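Long-range contact in Lmo0305 protein (Listeria monocytogenes, PDB 3PJ0), which is of unknown function but belongs to the beta-eliminating lyase family of the PLP-dependent aminotransferase-like fold and carries a lysine-linked pyridoxal phosphate: residues G72-A84 with L100-I114. Numbering follows the deposited sequence.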
ATOM      1  N   GLY A  72      -0.458  -1.854  -8.743  1.00  8.99           N
ATOM      2  CA  GLY A  72      -1.240  -2.151  -9.918  1.00  9.52           C
ATOM      3  C   GLY A  72      -2.271  -3.233  -9.635  1.00  9.47           C
ATOM      4  O   GLY A  72      -3.323  -3.225 -10.252  1.00  9.52           O
ATOM      5  N   THR A  73      -1.952  -4.184  -8.748  1.00  9.92           N
ATOM      6  CA  THR A  73      -2.900  -5.228  -8.371  1.00 10.02           C
ATOM      7  C   THR A  73      -4.204  -4.585  -7.864  1.00  9.18           C
ATOM      8  O   THR A  73      -5.287  -4.915  -8.323  1.00  9.78           O
ATOM      9  CB  THR A  73      -2.296  -6.190  -7.353  1.00 11.20           C
ATOM     10  OG1 THR A  73      -1.188  -6.874  -7.963  1.00 10.52           O
ATOM     11  CG2 THR A  73      -3.348  -7.245  -6.868  1.00 10.52           C
HETATM   12  N   MSE A  74      -4.101  -3.661  -6.927  1.00  8.81           N
HETATM   13  CA  MSE A  74      -5.266  -2.912  -6.451  1.00  9.67           C
HETATM   14  C   MSE A  74      -5.925  -2.097  -7.578  1.00  9.00           C
HETATM   15  O   MSE A  74      -7.150  -2.133  -7.800  1.00  9.09           O
HETATM   16  CB  MSE A  74      -4.800  -1.902  -5.375  1.00  9.23           C
HETATM   17  CG  MSE A  74      -5.916  -1.214  -4.699  1.00 11.42           C
HETATM   18 SE   MSE A  74      -5.275  -0.115  -3.263  0.75  9.37          SE
HETATM   19  CE  MSE A  74      -4.537  -1.514  -2.100  1.00  8.25           C
ATOM     20  N   ALA A  75      -5.105  -1.347  -8.301  1.00  8.99           N
ATOM     21  CA  ALA A  75      -5.624  -0.377  -9.283  1.00  9.27           C
ATOM     22  C   ALA A  75      -6.435  -0.983 -10.420  1.00  9.29           C
ATOM     23  O   ALA A  75      -7.484  -0.433 -10.788  1.00  9.69           O
ATOM     24  CB  ALA A  75      -4.497   0.469  -9.828  1.00  8.86           C
ATOM     25  N   GLN A  76      -5.987  -2.131 -10.938  1.00  9.24           N
ATOM     26  CA  GLN A  76      -6.635  -2.763 -12.110  1.00  9.10           C
ATOM     27  C   GLN A  76      -7.924  -3.514 -11.766  1.00  9.38           C
ATOM     28  O   GLN A  76      -8.876  -3.436 -12.527  1.00  8.98           O
ATOM     29  CB  GLN A  76      -5.659  -3.617 -12.883  1.00  8.37           C
ATOM     30  CG  GLN A  76      -4.557  -2.800 -13.498  1.00  7.73           C
ATOM     31  CD  GLN A  76      -3.930  -3.504 -14.675  1.00  9.10           C
ATOM     32  OE1 GLN A  76      -4.050  -3.050 -15.821  1.00  9.65           O
ATOM     33  NE2 GLN A  76      -3.302  -4.653 -14.417  1.00  8.67           N
ATOM     34  N   GLN A  77      -7.951  -4.219 -10.628  1.00  9.54           N
ATOM     35  CA  GLN A  77      -9.212  -4.838 -10.160  1.00 10.47           C
ATOM     36  C   GLN A  77     -10.296  -3.744 -10.027  1.00 10.00           C
ATOM     37  O   GLN A  77     -11.473  -3.942 -10.386  1.00  9.94           O
ATOM     38  CB  GLN A  77      -9.006  -5.463  -8.803  1.00 10.48           C
ATOM     39  CG  GLN A  77      -8.182  -6.704  -8.777  1.00 13.48           C
ATOM     40  CD  GLN A  77      -8.073  -7.182  -7.355  1.00 15.30           C
ATOM     41  OE1 GLN A  77      -9.031  -7.030  -6.578  1.00 12.79           O
ATOM     42  NE2 GLN A  77      -6.917  -7.781  -6.997  1.00 17.99           N
ATOM     43  N   ILE A  78      -9.892  -2.601  -9.465  1.00  9.24           N
ATOM     44  CA  ILE A  78     -10.781  -1.443  -9.311  1.00  9.58           C
ATOM     45  C   ILE A  78     -11.243  -0.883 -10.659  1.00  9.62           C
ATOM     46  O   ILE A  78     -12.445  -0.606 -10.834  1.00  8.88           O
ATOM     47  CB  ILE A  78     -10.106  -0.330  -8.447  1.00  9.53           C
ATOM     48  CG1 ILE A  78      -9.994  -0.821  -7.014  1.00  7.53           C
ATOM     49  CG2 ILE A  78     -10.881   1.034  -8.508  1.00 10.20           C
ATOM     50  CD1 ILE A  78      -9.090   0.081  -6.105  1.00  9.15           C
ATOM     51  N   ALA A  79     -10.335  -0.761 -11.632  1.00  8.89           N
ATOM     52  CA  ALA A  79     -10.701  -0.232 -12.942  1.00  9.32           C
ATOM     53  C   ALA A  79     -11.802  -1.104 -13.559  1.00  9.24           C
ATOM     54  O   ALA A  79     -12.815  -0.582 -14.040  1.00  8.87           O
ATOM     55  CB  ALA A  79      -9.440  -0.145 -13.894  1.00  9.05           C
ATOM     56  N   LEU A  80     -11.601  -2.424 -13.546  1.00  8.66           N
ATOM     57  CA  LEU A  80     -12.552  -3.367 -14.158  1.00  9.08           C
ATOM     58  C   LEU A  80     -13.912  -3.351 -13.434  1.00  9.88           C
ATOM     59  O   LEU A  80     -14.970  -3.431 -14.107  1.00  9.75           O
ATOM     60  CB  LEU A  80     -11.954  -4.792 -14.232  1.00 10.25           C
ATOM     61  CG  LEU A  80     -10.640  -4.922 -15.050  1.00 10.35           C
ATOM     62  CD1 LEU A  80     -10.126  -6.324 -15.113  1.00 12.49           C
ATOM     63  CD2 LEU A  80     -10.817  -4.306 -16.482  1.00 17.02           C
ATOM     64  N   ARG A  81     -13.902  -3.221 -12.108  1.00  8.67           N
ATOM     65  CA  ARG A  81     -15.175  -3.066 -11.358  1.00  9.29           C
ATOM     66  C   ARG A  81     -15.960  -1.800 -11.746  1.00  9.28           C
ATOM     67  O   ARG A  81     -17.181  -1.834 -11.914  1.00  8.86           O
ATOM     68  CB  ARG A  81     -14.944  -3.119  -9.835  1.00 10.17           C
ATOM     69  CG  ARG A  81     -16.236  -2.903  -8.985  1.00 10.14           C
ATOM     70  CD  ARG A  81     -17.330  -3.909  -9.274  1.00 12.37           C
ATOM     71  NE  ARG A  81     -18.521  -3.548  -8.513  1.00 13.91           N
ATOM     72  CZ  ARG A  81     -18.772  -3.929  -7.260  1.00 14.57           C
ATOM     73  NH1 ARG A  81     -17.961  -4.761  -6.613  1.00 14.95           N
ATOM     74  NH2 ARG A  81     -19.867  -3.472  -6.657  1.00 18.39           N
ATOM     75  N   ILE A  82     -15.264  -0.672 -11.878  1.00  8.79           N
ATOM     76  CA  ILE A  82     -15.921   0.549 -12.271  1.00  9.53           C
ATOM     77  C   ILE A  82     -16.597   0.360 -13.639  1.00  9.72           C
ATOM     78  O   ILE A  82     -17.779   0.699 -13.793  1.00 10.66           O
ATOM     79  CB  ILE A  82     -14.939   1.719 -12.303  1.00  9.20           C
ATOM     80  CG1 ILE A  82     -14.425   2.000 -10.896  1.00  9.72           C
ATOM     81  CG2 ILE A  82     -15.579   3.013 -12.906  1.00 11.11           C
ATOM     82  CD1 ILE A  82     -13.195   2.946 -10.820  1.00 10.04           C
ATOM     83  N   TRP A  83     -15.880  -0.200 -14.623  1.00  9.56           N
ATOM     84  CA  TRP A  83     -16.488  -0.414 -15.945  1.00  9.26           C
ATOM     85  C   TRP A  83     -17.618  -1.456 -15.880  1.00 10.31           C
ATOM     86  O   TRP A  83     -18.597  -1.302 -16.563  1.00 11.03           O
ATOM     87  CB  TRP A  83     -15.454  -0.763 -17.014  1.00  9.50           C
ATOM     88  CG  TRP A  83     -14.447   0.316 -17.281  1.00  8.64           C
ATOM     89  CD1 TRP A  83     -13.101   0.182 -17.266  1.00 10.46           C
ATOM     90  CD2 TRP A  83     -14.704   1.704 -17.526  1.00  8.60           C
ATOM     91  NE1 TRP A  83     -12.495   1.374 -17.511  1.00  9.11           N
ATOM     92  CE2 TRP A  83     -13.453   2.336 -17.665  1.00 10.63           C
ATOM     93  CE3 TRP A  83     -15.874   2.477 -17.652  1.00 12.05           C
ATOM     94  CZ2 TRP A  83     -13.327   3.700 -17.936  1.00 10.87           C
ATOM     95  CZ3 TRP A  83     -15.746   3.848 -17.902  1.00 11.68           C
ATOM     96  CH2 TRP A  83     -14.488   4.437 -18.050  1.00 12.49           C
ATOM     97  N   ALA A  84     -17.496  -2.484 -15.031  1.00  9.82           N
ATOM     98  CA  ALA A  84     -18.571  -3.476 -14.876  1.00 11.09           C
ATOM     99  C   ALA A  84     -19.853  -2.808 -14.350  1.00 11.53           C
ATOM    100  O   ALA A  84     -20.977  -3.097 -14.832  1.00 12.17           O
ATOM    101  CB  ALA A  84     -18.130  -4.621 -13.950  1.00 11.04           C
ATOM    102  N   LEU A 100      -3.908 -10.328 -13.758  1.00  9.91           N
ATOM    103  CA  LEU A 100      -5.110 -10.514 -12.963  1.00 10.33           C
ATOM    104  C   LEU A 100      -5.520 -11.993 -12.819  1.00 10.61           C
ATOM    105  O   LEU A 100      -6.031 -12.422 -11.793  1.00  9.47           O
ATOM    106  CB  LEU A 100      -6.288  -9.748 -13.591  1.00 10.85           C
ATOM    107  CG  LEU A 100      -6.403  -8.196 -13.605  1.00 12.87           C
ATOM    108  CD1 LEU A 100      -6.832  -7.692 -12.276  1.00 16.40           C
ATOM    109  CD2 LEU A 100      -5.163  -7.419 -14.173  1.00 14.10           C
ATOM    110  N   GLU A 101      -5.253 -12.773 -13.861  1.00 10.47           N
ATOM    111  CA  GLU A 101      -5.675 -14.158 -13.876  1.00 10.51           C
ATOM    112  C   GLU A 101      -4.738 -15.079 -13.116  1.00 10.69           C
ATOM    113  O   GLU A 101      -5.201 -16.032 -12.475  1.00 11.74           O
ATOM    114  CB  GLU A 101      -5.756 -14.632 -15.326  1.00 10.42           C
ATOM    115  CG  GLU A 101      -6.317 -16.017 -15.513  1.00 13.05           C
ATOM    116  CD  GLU A 101      -7.803 -16.121 -15.153  1.00 13.85           C
ATOM    117  OE1 GLU A 101      -8.468 -15.071 -14.969  1.00 12.95           O
ATOM    118  OE2 GLU A 101      -8.294 -17.270 -15.083  1.00 14.89           O
ATOM    119  N   ILE A 102      -3.435 -14.796 -13.175  1.00 10.06           N
ATOM    120  CA  ILE A 102      -2.446 -15.720 -12.599  1.00 10.78           C
ATOM    121  C   ILE A 102      -1.540 -15.242 -11.466  1.00 10.21           C
ATOM    122  O   ILE A 102      -0.954 -16.092 -10.775  1.00 10.92           O
ATOM    123  CB  ILE A 102      -1.543 -16.314 -13.729  1.00 10.50           C
ATOM    124  CG1 ILE A 102      -0.650 -15.255 -14.358  1.00 12.37           C
ATOM    125  CG2 ILE A 102      -2.427 -16.999 -14.832  1.00 10.16           C
ATOM    126  CD1 ILE A 102       0.353 -15.827 -15.374  1.00 13.97           C
ATOM    127  N   HIS A 103      -1.395 -13.931 -11.259  1.00 10.09           N
ATOM    128  CA  HIS A 103      -0.453 -13.438 -10.263  1.00 10.96           C
ATOM    129  C   HIS A 103      -1.043 -12.670  -9.077  1.00 10.66           C
ATOM    130  O   HIS A 103      -0.285 -12.109  -8.298  1.00 11.83           O
ATOM    131  CB  HIS A 103       0.633 -12.555 -10.905  1.00 10.72           C
ATOM    132  CG  HIS A 103       1.514 -13.265 -11.889  1.00 11.77           C
ATOM    133  ND1 HIS A 103       2.262 -14.375 -11.564  1.00 14.03           N
ATOM    134  CD2 HIS A 103       1.830 -12.960 -13.170  1.00 12.54           C
ATOM    135  CE1 HIS A 103       2.974 -14.744 -12.614  1.00 16.21           C
ATOM    136  NE2 HIS A 103       2.713 -13.913 -13.611  1.00 11.17           N
ATOM    137  N   GLU A 104      -2.359 -12.704  -8.900  1.00 10.96           N
ATOM    138  CA  GLU A 104      -2.983 -11.942  -7.829  1.00 10.82           C
ATOM    139  C   GLU A 104      -3.829 -12.796  -6.884  1.00 11.57           C
ATOM    140  O   GLU A 104      -4.746 -12.289  -6.206  1.00 11.74           O
ATOM    141  CB  GLU A 104      -3.775 -10.776  -8.427  1.00 10.93           C
ATOM    142  CG  GLU A 104      -2.931  -9.804  -9.275  1.00  9.89           C
ATOM    143  CD  GLU A 104      -3.794  -8.756  -9.998  1.00 12.22           C
ATOM    144  OE1 GLU A 104      -4.963  -8.564  -9.618  1.00 10.65           O
ATOM    145  OE2 GLU A 104      -3.300  -8.136 -10.959  1.00 11.19           O
ATOM    146  N   GLN A 105      -3.507 -14.084  -6.807  1.00 11.30           N
ATOM    147  CA  GLN A 105      -4.245 -15.014  -5.941  1.00 12.16           C
ATOM    148  C   GLN A 105      -5.769 -14.913  -6.175  1.00 11.38           C
ATOM    149  O   GLN A 105      -6.544 -15.030  -5.234  1.00 11.61           O
ATOM    150  CB  GLN A 105      -3.917 -14.798  -4.448  1.00 11.86           C
ATOM    151  CG  GLN A 105      -2.518 -15.229  -4.046  1.00 14.00           C
ATOM    152  CD  GLN A 105      -2.342 -16.737  -4.011  1.00 15.58           C
ATOM    153  OE1 GLN A 105      -3.297 -17.505  -4.122  1.00 18.15           O
ATOM    154  NE2 GLN A 105      -1.099 -17.172  -3.823  1.00 18.97           N
ATOM    155  N   ASP A 106      -6.169 -14.702  -7.434  1.00 11.25           N
ATOM    156  CA  ASP A 106      -7.586 -14.681  -7.844  1.00 11.50           C
ATOM    157  C   ASP A 106      -8.376 -13.525  -7.237  1.00 11.29           C
ATOM    158  O   ASP A 106      -9.606 -13.607  -7.073  1.00 11.84           O
ATOM    159  CB  ASP A 106      -8.264 -16.010  -7.476  1.00 12.05           C
ATOM    160  CG  ASP A 106      -7.428 -17.210  -7.879  1.00 14.44           C
ATOM    161  OD1 ASP A 106      -7.056 -17.323  -9.071  1.00 12.39           O
ATOM    162  OD2 ASP A 106      -7.117 -18.008  -6.974  1.00 16.59           O
ATOM    163  N   GLY A 107      -7.681 -12.429  -6.948  1.00 10.98           N
ATOM    164  CA  GLY A 107      -8.300 -11.265  -6.333  1.00 10.14           C
ATOM    165  C   GLY A 107      -9.522 -10.756  -7.098  1.00 10.33           C
ATOM    166  O   GLY A 107     -10.563 -10.451  -6.506  1.00  9.79           O
ATOM    167  N   LEU A 108      -9.394 -10.657  -8.418  1.00 10.43           N
ATOM    168  CA  LEU A 108     -10.510 -10.133  -9.256  1.00 10.75           C
ATOM    169  C   LEU A 108     -11.765 -10.971  -9.079  1.00 10.22           C
ATOM    170  O   LEU A 108     -12.870 -10.443  -8.906  1.00 10.30           O
ATOM    171  CB  LEU A 108     -10.090 -10.088 -10.718  1.00 10.43           C
ATOM    172  CG  LEU A 108     -11.115  -9.550 -11.725  1.00 11.89           C
ATOM    173  CD1 LEU A 108     -11.418  -8.058 -11.441  1.00  9.97           C
ATOM    174  CD2 LEU A 108     -10.544  -9.800 -13.147  1.00 11.22           C
ATOM    175  N   LYS A 109     -11.597 -12.285  -9.098  1.00 10.45           N
ATOM    176  CA  LYS A 109     -12.706 -13.219  -8.862  1.00 10.74           C
ATOM    177  C   LYS A 109     -13.253 -13.168  -7.423  1.00 11.67           C
ATOM    178  O   LYS A 109     -14.475 -13.132  -7.195  1.00 11.53           O
ATOM    179  CB  LYS A 109     -12.232 -14.633  -9.185  1.00 11.51           C
ATOM    180  CG  LYS A 109     -11.866 -14.802 -10.695  1.00 12.43           C
ATOM    181  CD  LYS A 109     -11.229 -16.134 -10.976  1.00 12.22           C
ATOM    182  CE  LYS A 109     -10.675 -16.198 -12.440  1.00 13.02           C
ATOM    183  NZ  LYS A 109      -9.872 -17.446 -12.646  1.00 14.15           N
ATOM    184  N   GLU A 110     -12.355 -13.155  -6.449  1.00 11.29           N
ATOM    185  CA  GLU A 110     -12.750 -13.280  -5.040  1.00 11.89           C
ATOM    186  C   GLU A 110     -13.255 -11.985  -4.423  1.00 11.72           C
ATOM    187  O   GLU A 110     -14.113 -12.026  -3.529  1.00 12.34           O
ATOM    188  CB  GLU A 110     -11.587 -13.805  -4.195  0.54 12.40           C
ATOM    189  CG  GLU A 110     -11.083 -15.202  -4.566  0.54 14.77           C
ATOM    190  CD  GLU A 110     -11.911 -16.354  -4.016  0.54 17.39           C
ATOM    191  OE1 GLU A 110     -13.056 -16.161  -3.511  0.54 15.71           O
ATOM    192  OE2 GLU A 110     -11.392 -17.486  -4.100  0.54 18.53           O
ATOM    193  N   LEU A 111     -12.694 -10.849  -4.842  1.00 10.60           N
ATOM    194  CA  LEU A 111     -13.072  -9.560  -4.287  1.00 10.54           C
ATOM    195  C   LEU A 111     -14.135  -8.836  -5.120  1.00 11.11           C
ATOM    196  O   LEU A 111     -14.940  -8.073  -4.578  1.00 10.52           O
ATOM    197  CB  LEU A 111     -11.853  -8.662  -4.084  1.00 10.09           C
ATOM    198  CG  LEU A 111     -10.890  -9.051  -2.949  1.00  9.48           C
ATOM    199  CD1 LEU A 111      -9.636  -8.210  -2.997  1.00  5.92           C
ATOM    200  CD2 LEU A 111     -11.592  -8.965  -1.560  1.00 10.70           C
ATOM    201  N   GLN A 112     -14.169  -9.099  -6.426  1.00 11.34           N
ATOM    202  CA  GLN A 112     -15.110  -8.384  -7.287  1.00 11.61           C
ATOM    203  C   GLN A 112     -16.164  -9.292  -7.927  1.00 12.85           C
ATOM    204  O   GLN A 112     -17.105  -8.802  -8.569  1.00 14.51           O
ATOM    205  CB  GLN A 112     -14.340  -7.599  -8.363  1.00 10.93           C
ATOM    206  CG  GLN A 112     -13.458  -6.460  -7.858  1.00 12.07           C
ATOM    207  CD  GLN A 112     -14.239  -5.410  -7.084  1.00 13.34           C
ATOM    208  OE1 GLN A 112     -15.439  -5.252  -7.271  1.00 11.86           O
ATOM    209  NE2 GLN A 112     -13.564  -4.709  -6.193  1.00 14.30           N
ATOM    210  N   GLN A 113     -16.038 -10.607  -7.744  1.00 13.80           N
ATOM    211  CA  GLN A 113     -16.976 -11.562  -8.365  1.00 15.00           C
ATOM    212  C   GLN A 113     -17.156 -11.254  -9.856  1.00 13.38           C
ATOM    213  O   GLN A 113     -18.268 -11.341 -10.402  1.00 12.29           O
ATOM    214  CB  GLN A 113     -18.351 -11.596  -7.672  1.00 15.77           C
ATOM    215  CG  GLN A 113     -18.302 -12.094  -6.251  1.00 19.90           C
ATOM    216  CD  GLN A 113     -17.956 -11.009  -5.312  1.00 21.54           C
ATOM    217  OE1 GLN A 113     -18.537  -9.925  -5.381  1.00 25.48           O
ATOM    218  NE2 GLN A 113     -17.037 -11.278  -4.398  1.00 24.63           N
ATOM    219  N   ILE A 114     -16.044 -10.885 -10.488  1.00 12.35           N
ATOM    220  CA  ILE A 114     -15.971 -10.671 -11.928  1.00 12.10           C
ATOM    221  C   ILE A 114     -15.519 -11.984 -12.591  1.00 13.19           C
ATOM    222  O   ILE A 114     -14.668 -12.718 -12.050  1.00 12.85           O
ATOM    223  CB  ILE A 114     -15.065  -9.477 -12.250  1.00 12.35           C
ATOM    224  CG1 ILE A 114     -15.853  -8.188 -11.963  1.00 11.03           C
ATOM    225  CG2 ILE A 114     -14.483  -9.558 -13.725  1.00 10.96           C
ATOM    226  CD1 ILE A 114     -15.068  -6.858 -12.154  1.00 12.08           C
TER
HETATM  227  O   HOH W   1      -2.921  -5.712 -11.838  1.00 10.47           O
HETATM  228  O   HOH W   2     -17.112  -6.330  -4.303  1.00 20.90           O
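Q77 of helix 72-84 is a knob in the hole made by L100, G107, L108 and L111. The two helices, 72-84 and 107-112, cross at -58° beside the mixed sheet of the PLP-dependent aminotransferase-like fold. Beyond CG the Q77 chain is extended, which brings its amide alongside the G107 backbone. There the side chains of Q77 and E104 slide past each other in opposite directions, amide and carboxylate planes 23° apart. Q77 NE2 gives E104 OE1 a weak hydrogen bond of 3.4 Å; Y235 OH is the main partner of Q77 OE1, and R234 O of the second subunit also accepts from NE2. E104 OE1 also lies 3.5 Å from T73 CG2, while T73 OG1 bonds the phosphate of the modified residue at position 208. E104 OE2 bonds H99 and, through a water, Q76 NE2, while Q76 OE1 bonds H175. L80 CD1 meets L108 CD2 at 4.0 Å, the two side chains nearly perpendicular. I114 CD1 lies over the R81 backbone, 3.8 Å from R81 N. R81 bends at chi2 (58°), and its chain curls round Q112 OE1. R81 NH1 reaches Q112 OE1 at 2.7 Å, in the amide's carbonyl plane.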